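Local coordinates for protein 5-formaminoimidazole-4-carboxamide-1-(Beta)-D-ribofuranosyl 5'-monophosphate synthetase (Thermococcus kodakarensis, PDB 2PBZ) that binds ATP and probably acts as a metal-dependent carbon-nitrogen-forming ligase in the purine (IMP) biosynthesis pathway, at residues R85-T97 against M238-F250. Sequence-based numbering, arbitrary orientation.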
ATOM      1  N   ARG A  85      31.501  12.879 -10.286  1.00 57.76           N
ATOM      2  CA  ARG A  85      30.595  13.181 -11.390  1.00 57.59           C
ATOM      3  C   ARG A  85      29.166  13.677 -11.080  1.00 56.25           C
ATOM      4  O   ARG A  85      28.746  14.652 -11.688  1.00 58.25           O
ATOM      5  CB  ARG A  85      30.533  11.974 -12.316  1.00 61.33           C
ATOM      6  CG  ARG A  85      30.320  12.339 -13.765  1.00 64.20           C
ATOM      7  CD  ARG A  85      31.279  11.555 -14.663  1.00 67.89           C
ATOM      8  NE  ARG A  85      31.207  12.063 -16.025  1.00 71.08           N
ATOM      9  CZ  ARG A  85      31.409  13.336 -16.349  1.00 73.78           C
ATOM     10  NH1 ARG A  85      31.695  14.230 -15.399  1.00 75.14           N
ATOM     11  NH2 ARG A  85      31.338  13.720 -17.624  1.00 73.62           N
ATOM     12  N   PHE A  86      28.423  13.014 -10.180  1.00 52.90           N
ATOM     13  CA  PHE A  86      27.045  13.412  -9.758  1.00 49.21           C
ATOM     14  C   PHE A  86      25.880  13.482 -10.734  1.00 48.01           C
ATOM     15  O   PHE A  86      25.914  14.223 -11.709  1.00 48.01           O
ATOM     16  CB  PHE A  86      27.057  14.753  -9.028  1.00 46.32           C
ATOM     17  CG  PHE A  86      27.356  14.651  -7.559  1.00 44.59           C
ATOM     18  CD1 PHE A  86      28.618  14.265  -7.112  1.00 45.11           C
ATOM     19  CD2 PHE A  86      26.379  14.960  -6.622  1.00 41.82           C
ATOM     20  CE1 PHE A  86      28.899  14.188  -5.735  1.00 44.96           C
ATOM     21  CE2 PHE A  86      26.643  14.888  -5.259  1.00 40.92           C
ATOM     22  CZ  PHE A  86      27.897  14.505  -4.811  1.00 42.66           C
ATOM     23  N   PHE A  87      24.812  12.751 -10.422  1.00 47.91           N
ATOM     24  CA  PHE A  87      23.612  12.741 -11.267  1.00 47.90           C
ATOM     25  C   PHE A  87      22.686  13.952 -11.054  1.00 49.34           C
ATOM     26  O   PHE A  87      22.485  14.383  -9.928  1.00 48.87           O
ATOM     27  CB  PHE A  87      22.797  11.474 -11.018  1.00 44.35           C
ATOM     28  CG  PHE A  87      21.610  11.345 -11.922  1.00 43.47           C
ATOM     29  CD1 PHE A  87      21.752  10.835 -13.210  1.00 42.19           C
ATOM     30  CD2 PHE A  87      20.354  11.809 -11.518  1.00 43.92           C
ATOM     31  CE1 PHE A  87      20.660  10.794 -14.093  1.00 41.76           C
ATOM     32  CE2 PHE A  87      19.266  11.773 -12.389  1.00 42.61           C
ATOM     33  CZ  PHE A  87      19.420  11.265 -13.679  1.00 41.31           C
ATOM     34  N   GLY A  88      22.141  14.486 -12.152  1.00 50.91           N
ATOM     35  CA  GLY A  88      21.203  15.607 -12.114  1.00 52.26           C
ATOM     36  C   GLY A  88      21.517  16.864 -11.317  1.00 53.29           C
ATOM     37  O   GLY A  88      21.337  16.907 -10.100  1.00 55.12           O
ATOM     38  N   ASN A  89      21.924  17.916 -12.014  1.00 53.99           N
ATOM     39  CA  ASN A  89      22.287  19.180 -11.378  1.00 54.72           C
ATOM     40  C   ASN A  89      23.122  18.841 -10.159  1.00 55.19           C
ATOM     41  O   ASN A  89      23.857  17.847 -10.187  1.00 57.66           O
ATOM     42  CB  ASN A  89      21.068  19.995 -10.973  1.00 53.77           C
ATOM     43  CG  ASN A  89      21.381  21.499 -10.863  1.00 54.30           C
ATOM     44  OD1 ASN A  89      22.320  21.904 -10.180  1.00 53.89           O
ATOM     45  ND2 ASN A  89      20.587  22.322 -11.532  1.00 53.49           N
ATOM     46  N   ARG A  90      23.016  19.636  -9.103  1.00 53.97           N
ATOM     47  CA  ARG A  90      23.808  19.397  -7.903  1.00 54.45           C
ATOM     48  C   ARG A  90      23.766  20.661  -7.086  1.00 54.01           C
ATOM     49  O   ARG A  90      23.943  20.649  -5.870  1.00 53.36           O
ATOM     50  CB  ARG A  90      25.268  19.067  -8.259  1.00 56.29           C
ATOM     51  CG  ARG A  90      26.102  18.647  -7.053  1.00 59.79           C
ATOM     52  CD  ARG A  90      27.449  18.054  -7.447  1.00 64.18           C
ATOM     53  NE  ARG A  90      28.542  19.022  -7.539  1.00 67.45           N
ATOM     54  CZ  ARG A  90      29.668  18.788  -8.205  1.00 69.26           C
ATOM     55  NH1 ARG A  90      29.822  17.621  -8.828  1.00 69.76           N
ATOM     56  NH2 ARG A  90      30.631  19.712  -8.255  1.00 69.85           N
ATOM     57  N   ARG A  91      23.536  21.770  -7.776  1.00 54.33           N
ATOM     58  CA  ARG A  91      23.442  23.044  -7.098  1.00 54.99           C
ATOM     59  C   ARG A  91      22.030  23.139  -6.546  1.00 54.84           C
ATOM     60  O   ARG A  91      21.755  23.926  -5.635  1.00 55.48           O
ATOM     61  CB  ARG A  91      23.739  24.188  -8.067  1.00 56.11           C
ATOM     62  CG  ARG A  91      25.223  24.603  -8.084  1.00 56.93           C
ATOM     63  CD  ARG A  91      25.949  24.088  -9.304  1.00 56.19           C
ATOM     64  NE  ARG A  91      25.241  24.458 -10.521  1.00 57.71           N
ATOM     65  CZ  ARG A  91      25.469  23.904 -11.706  1.00 59.79           C
ATOM     66  NH1 ARG A  91      26.401  22.956 -11.836  1.00 60.20           N
ATOM     67  NH2 ARG A  91      24.737  24.264 -12.752  1.00 60.62           N
ATOM     68  N   PHE A  92      21.151  22.307  -7.100  1.00 53.76           N
ATOM     69  CA  PHE A  92      19.749  22.235  -6.701  1.00 52.56           C
ATOM     70  C   PHE A  92      19.567  21.620  -5.315  1.00 50.88           C
ATOM     71  O   PHE A  92      18.738  22.062  -4.534  1.00 50.34           O
ATOM     72  CB  PHE A  92      18.987  21.424  -7.754  1.00 52.19           C
ATOM     73  CG  PHE A  92      17.529  21.203  -7.438  1.00 53.70           C
ATOM     74  CD1 PHE A  92      16.729  22.242  -6.961  1.00 53.80           C
ATOM     75  CD2 PHE A  92      16.938  19.965  -7.684  1.00 53.84           C
ATOM     76  CE1 PHE A  92      15.353  22.044  -6.737  1.00 53.57           C
ATOM     77  CE2 PHE A  92      15.573  19.761  -7.465  1.00 53.53           C
ATOM     78  CZ  PHE A  92      14.778  20.801  -6.991  1.00 53.80           C
ATOM     79  N   LEU A  93      20.358  20.601  -5.016  1.00 49.77           N
ATOM     80  CA  LEU A  93      20.279  19.913  -3.743  1.00 49.94           C
ATOM     81  C   LEU A  93      20.127  20.802  -2.510  1.00 51.21           C
ATOM     82  O   LEU A  93      19.537  20.380  -1.517  1.00 53.29           O
ATOM     83  CB  LEU A  93      21.508  19.023  -3.566  1.00 48.84           C
ATOM     84  CG  LEU A  93      21.742  17.986  -4.667  1.00 46.66           C
ATOM     85  CD1 LEU A  93      23.170  17.479  -4.592  1.00 44.47           C
ATOM     86  CD2 LEU A  93      20.733  16.855  -4.533  1.00 45.22           C
ATOM     87  N   LYS A  94      20.637  22.031  -2.560  1.00 50.82           N
ATOM     88  CA  LYS A  94      20.561  22.918  -1.394  1.00 51.16           C
ATOM     89  C   LYS A  94      19.227  23.644  -1.241  1.00 50.55           C
ATOM     90  O   LYS A  94      18.917  24.172  -0.178  1.00 48.80           O
ATOM     91  CB  LYS A  94      21.697  23.945  -1.442  1.00 52.53           C
ATOM     92  CG  LYS A  94      21.674  24.828  -2.684  1.00 53.63           C
ATOM     93  CD  LYS A  94      22.631  26.011  -2.567  1.00 54.05           C
ATOM     94  CE  LYS A  94      22.589  26.872  -3.816  1.00 54.48           C
ATOM     95  NZ  LYS A  94      23.061  26.150  -5.026  1.00 56.31           N
ATOM     96  N   TRP A  95      18.442  23.655  -2.308  1.00 51.49           N
ATOM     97  CA  TRP A  95      17.163  24.348  -2.309  1.00 53.23           C
ATOM     98  C   TRP A  95      16.079  23.818  -1.391  1.00 53.28           C
ATOM     99  O   TRP A  95      15.058  24.479  -1.206  1.00 53.08           O
ATOM    100  CB  TRP A  95      16.634  24.433  -3.731  1.00 54.72           C
ATOM    101  CG  TRP A  95      17.349  25.482  -4.523  1.00 58.14           C
ATOM    102  CD1 TRP A  95      18.593  25.401  -5.071  1.00 58.15           C
ATOM    103  CD2 TRP A  95      16.861  26.802  -4.818  1.00 59.70           C
ATOM    104  NE1 TRP A  95      18.912  26.585  -5.694  1.00 60.09           N
ATOM    105  CE2 TRP A  95      17.871  27.466  -5.552  1.00 59.99           C
ATOM    106  CE3 TRP A  95      15.667  27.488  -4.529  1.00 60.48           C
ATOM    107  CZ2 TRP A  95      17.727  28.788  -6.005  1.00 60.31           C
ATOM    108  CZ3 TRP A  95      15.519  28.811  -4.981  1.00 60.09           C
ATOM    109  CH2 TRP A  95      16.550  29.444  -5.712  1.00 60.05           C
ATOM    110  N   GLU A  96      16.292  22.637  -0.812  1.00 53.82           N
ATOM    111  CA  GLU A  96      15.307  22.071   0.092  1.00 54.23           C
ATOM    112  C   GLU A  96      15.828  22.226   1.514  1.00 54.51           C
ATOM    113  O   GLU A  96      15.141  21.899   2.487  1.00 55.31           O
ATOM    114  CB  GLU A  96      15.086  20.589  -0.221  1.00 53.82           C
ATOM    115  CG  GLU A  96      16.108  19.675   0.423  1.00 54.25           C
ATOM    116  CD  GLU A  96      15.907  18.209   0.079  1.00 55.09           C
ATOM    117  OE1 GLU A  96      14.746  17.730   0.081  1.00 56.07           O
ATOM    118  OE2 GLU A  96      16.919  17.523  -0.174  1.00 56.39           O
ATOM    119  N   THR A  97      17.038  22.761   1.629  1.00 54.83           N
ATOM    120  CA  THR A  97      17.691  22.916   2.923  1.00 55.93           C
ATOM    121  C   THR A  97      17.264  24.063   3.839  1.00 55.07           C
ATOM    122  O   THR A  97      17.399  23.955   5.056  1.00 55.50           O
ATOM    123  CB  THR A  97      19.212  22.990   2.733  1.00 57.60           C
ATOM    124  OG1 THR A  97      19.641  21.890   1.916  1.00 58.75           O
ATOM    125  CG2 THR A  97      19.915  22.897   4.081  1.00 59.51           C
HETATM  126  N   MSE A 238      12.690  26.973 -11.641  1.00 53.71           N
HETATM  127  CA  MSE A 238      13.953  26.426 -11.186  1.00 55.04           C
HETATM  128  C   MSE A 238      14.964  26.513 -12.305  1.00 55.54           C
HETATM  129  O   MSE A 238      16.163  26.601 -12.063  1.00 55.39           O
HETATM  130  CB  MSE A 238      13.790  24.977 -10.722  1.00 55.96           C
HETATM  131  CG  MSE A 238      13.136  24.861  -9.353  1.00 58.18           C
HETATM  132 SE   MSE A 238      13.995  25.947  -7.982  1.00 62.49          SE
HETATM  133  CE  MSE A 238      15.824  25.347  -8.158  1.00 61.46           C
ATOM    134  N   ARG A 239      14.467  26.498 -13.534  1.00 57.02           N
ATOM    135  CA  ARG A 239      15.321  26.605 -14.709  1.00 59.25           C
ATOM    136  C   ARG A 239      15.935  28.024 -14.734  1.00 60.45           C
ATOM    137  O   ARG A 239      16.965  28.257 -15.370  1.00 61.55           O
ATOM    138  CB  ARG A 239      14.492  26.341 -15.973  1.00 58.34           C
ATOM    139  CG  ARG A 239      15.310  25.943 -17.182  1.00 59.33           C
ATOM    140  CD  ARG A 239      14.438  25.853 -18.425  1.00 62.65           C
ATOM    141  NE  ARG A 239      13.422  24.797 -18.369  1.00 65.21           N
ATOM    142  CZ  ARG A 239      13.649  23.510 -18.632  1.00 66.59           C
ATOM    143  NH1 ARG A 239      14.867  23.100 -18.962  1.00 67.00           N
ATOM    144  NH2 ARG A 239      12.650  22.634 -18.615  1.00 65.94           N
ATOM    145  N   GLU A 240      15.294  28.950 -14.016  1.00 61.04           N
ATOM    146  CA  GLU A 240      15.741  30.340 -13.899  1.00 61.88           C
ATOM    147  C   GLU A 240      16.553  30.522 -12.633  1.00 60.64           C
ATOM    148  O   GLU A 240      17.745  30.817 -12.676  1.00 60.22           O
ATOM    149  CB  GLU A 240      14.543  31.279 -13.821  1.00 64.46           C
ATOM    150  CG  GLU A 240      13.809  31.438 -15.118  1.00 68.30           C
ATOM    151  CD  GLU A 240      14.657  32.146 -16.151  1.00 70.85           C
ATOM    152  OE1 GLU A 240      15.045  33.329 -15.920  1.00 71.06           O
ATOM    153  OE2 GLU A 240      14.943  31.515 -17.192  1.00 71.69           O
ATOM    154  N   LEU A 241      15.874  30.343 -11.506  1.00 60.25           N
ATOM    155  CA  LEU A 241      16.465  30.490 -10.185  1.00 62.12           C
ATOM    156  C   LEU A 241      17.783  29.739  -9.961  1.00 62.68           C
ATOM    157  O   LEU A 241      18.594  30.134  -9.116  1.00 62.23           O
ATOM    158  CB  LEU A 241      15.435  30.056  -9.138  1.00 62.47           C
ATOM    159  CG  LEU A 241      14.721  31.146  -8.329  1.00 61.97           C
ATOM    160  CD1 LEU A 241      14.426  32.367  -9.195  1.00 62.19           C
ATOM    161  CD2 LEU A 241      13.447  30.567  -7.735  1.00 61.07           C
ATOM    162  N   GLU A 242      17.987  28.647 -10.697  1.00 62.72           N
ATOM    163  CA  GLU A 242      19.219  27.871 -10.567  1.00 63.26           C
ATOM    164  C   GLU A 242      19.564  27.295 -11.932  1.00 63.90           C
ATOM    165  O   GLU A 242      19.331  26.110 -12.204  1.00 63.06           O
ATOM    166  CB  GLU A 242      19.048  26.754  -9.534  1.00 61.84           C
ATOM    167  CG  GLU A 242      20.346  26.122  -9.102  1.00 62.07           C
ATOM    168  CD  GLU A 242      21.315  27.100  -8.438  1.00 63.07           C
ATOM    169  OE1 GLU A 242      21.049  27.554  -7.299  1.00 61.98           O
ATOM    170  OE2 GLU A 242      22.362  27.407  -9.057  1.00 63.61           O
ATOM    171  N   PRO A 243      20.175  28.132 -12.793  1.00 64.34           N
ATOM    172  CA  PRO A 243      20.599  27.838 -14.163  1.00 63.80           C
ATOM    173  C   PRO A 243      20.008  26.604 -14.851  1.00 62.07           C
ATOM    174  O   PRO A 243      18.971  26.739 -15.508  1.00 63.78           O
ATOM    175  CB  PRO A 243      22.113  27.856 -14.034  1.00 64.63           C
ATOM    176  CG  PRO A 243      22.282  29.136 -13.235  1.00 65.23           C
ATOM    177  CD  PRO A 243      21.080  29.157 -12.235  1.00 63.76           C
ATOM    178  N   PRO A 244      20.611  25.398 -14.717  1.00 58.02           N
ATOM    179  CA  PRO A 244      19.909  24.335 -15.450  1.00 55.85           C
ATOM    180  C   PRO A 244      18.572  23.931 -14.794  1.00 55.31           C
ATOM    181  O   PRO A 244      17.624  23.567 -15.485  1.00 53.32           O
ATOM    182  CB  PRO A 244      20.940  23.230 -15.501  1.00 55.21           C
ATOM    183  CG  PRO A 244      21.648  23.387 -14.184  1.00 56.51           C
ATOM    184  CD  PRO A 244      21.800  24.882 -14.016  1.00 55.76           C
ATOM    185  N   GLY A 245      18.517  23.996 -13.465  1.00 54.55           N
ATOM    186  CA  GLY A 245      17.301  23.702 -12.705  1.00 54.78           C
ATOM    187  C   GLY A 245      16.469  22.419 -12.790  1.00 53.92           C
ATOM    188  O   GLY A 245      15.618  22.259 -13.675  1.00 54.37           O
ATOM    189  N   VAL A 246      16.684  21.527 -11.830  1.00 52.06           N
ATOM    190  CA  VAL A 246      15.950  20.262 -11.734  1.00 51.53           C
ATOM    191  C   VAL A 246      16.161  19.331 -12.903  1.00 51.05           C
ATOM    192  O   VAL A 246      15.500  19.474 -13.944  1.00 51.81           O
ATOM    193  CB  VAL A 246      14.427  20.497 -11.610  1.00 51.91           C
ATOM    194  CG1 VAL A 246      13.699  19.170 -11.489  1.00 52.22           C
ATOM    195  CG2 VAL A 246      14.136  21.361 -10.413  1.00 52.38           C
ATOM    196  N   ILE A 247      17.055  18.361 -12.731  1.00 49.88           N
ATOM    197  CA  ILE A 247      17.320  17.426 -13.803  1.00 50.12           C
ATOM    198  C   ILE A 247      16.728  16.046 -13.593  1.00 50.53           C
ATOM    199  O   ILE A 247      16.261  15.428 -14.538  1.00 51.89           O
ATOM    200  CB  ILE A 247      18.827  17.313 -14.078  1.00 49.86           C
ATOM    201  CG1 ILE A 247      19.300  18.575 -14.803  1.00 48.77           C
ATOM    202  CG2 ILE A 247      19.123  16.085 -14.917  1.00 48.97           C
ATOM    203  CD1 ILE A 247      20.767  18.564 -15.130  1.00 49.79           C
ATOM    204  N   GLY A 248      16.722  15.543 -12.372  1.00 49.26           N
ATOM    205  CA  GLY A 248      16.143  14.222 -12.213  1.00 48.93           C
ATOM    206  C   GLY A 248      14.893  14.204 -11.363  1.00 47.41           C
ATOM    207  O   GLY A 248      13.863  14.751 -11.741  1.00 46.69           O
ATOM    208  N   PRO A 249      14.961  13.546 -10.197  1.00 47.01           N
ATOM    209  CA  PRO A 249      13.807  13.475  -9.299  1.00 46.14           C
ATOM    210  C   PRO A 249      13.675  14.687  -8.376  1.00 44.36           C
ATOM    211  O   PRO A 249      14.655  15.346  -8.041  1.00 44.77           O
ATOM    212  CB  PRO A 249      14.070  12.182  -8.518  1.00 44.87           C
ATOM    213  CG  PRO A 249      15.539  12.178  -8.384  1.00 45.69           C
ATOM    214  CD  PRO A 249      16.003  12.588  -9.780  1.00 46.48           C
ATOM    215  N   PHE A 250      12.449  14.979  -7.978  1.00 42.51           N
ATOM    216  CA  PHE A 250      12.198  16.049  -7.030  1.00 40.90           C
ATOM    217  C   PHE A 250      10.798  15.790  -6.521  1.00 40.52           C
ATOM    218  O   PHE A 250      10.045  15.036  -7.133  1.00 39.05           O
ATOM    219  CB  PHE A 250      12.360  17.454  -7.674  1.00 40.17           C
ATOM    220  CG  PHE A 250      11.289  17.822  -8.675  1.00 38.74           C
ATOM    221  CD1 PHE A 250      10.258  18.678  -8.319  1.00 37.77           C
ATOM    222  CD2 PHE A 250      11.329  17.336  -9.976  1.00 39.14           C
ATOM    223  CE1 PHE A 250       9.277  19.049  -9.248  1.00 38.89           C
ATOM    224  CE2 PHE A 250      10.363  17.696 -10.909  1.00 39.64           C
ATOM    225  CZ  PHE A 250       9.333  18.556 -10.544  1.00 39.48           C
TER
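Trp95 and Glu242 supply the directional bond of this interface: the indole NE1 of Trp95 lies 2.8 Å from carboxylate atom OE1 of Glu242, with an N-H...O angle of 162°. The oxygen lies almost in the indole plane and accepts through its anti lone pair. Glu242 OE1 also takes a weak salt bridge from Lys94 NZ at 3.3 Å, and the lysine amine, bent back at its last torsion, donates to the carbonyl of Arg91. Glu242, the first residue beyond its helix, reaches this pair with CG anti to the backbone N (chi1 -166°). Arg91 stays beyond salt-bridge range of the carboxylate; its NH2 instead lies against CD of Pro244. Nearby, Asn89 OD1 closes an Asx turn by accepting from Arg91 N, and also receives Arg90 N, while its ND2 abuts the Pro244 ring.

Packing then spreads outward from selenomethionine Met238, a worked example of one methyl serving two rings. Met238 CE makes a CH-pi contact over the indole, 3.8 Å from the centroid of the Trp95 five-membered ring, and reaches to 3.4 Å from CD1 of Phe92; SE makes a Met-aromatic contact over the six-membered ring of Trp95. Val246 CG2 makes a CH-pi contact with one face of Phe92, and Phe250 CB meets that ring's edge. At the far rim of the indole, Trp95 CH2 rests 3.6 Å from Leu241 CG. A leucine replacing Trp95 would probably leave Glu242 OE1 without its indole donor and open a gap beside Met238 and Leu241. Farther along, Ile247 packs against the backbone of Gly88 and Asn89.

Thus the Rossmann-like DUF1246 part joins the ATP-grasp-related DUF1297 part, with Trp95's side chain about 13 Å from bound ATP: the connection between helices 76-80 and 99-109 docks onto the turn between helix 224-241 and strand 249-255, helix 99-109 also packing against Trp95 and Met238.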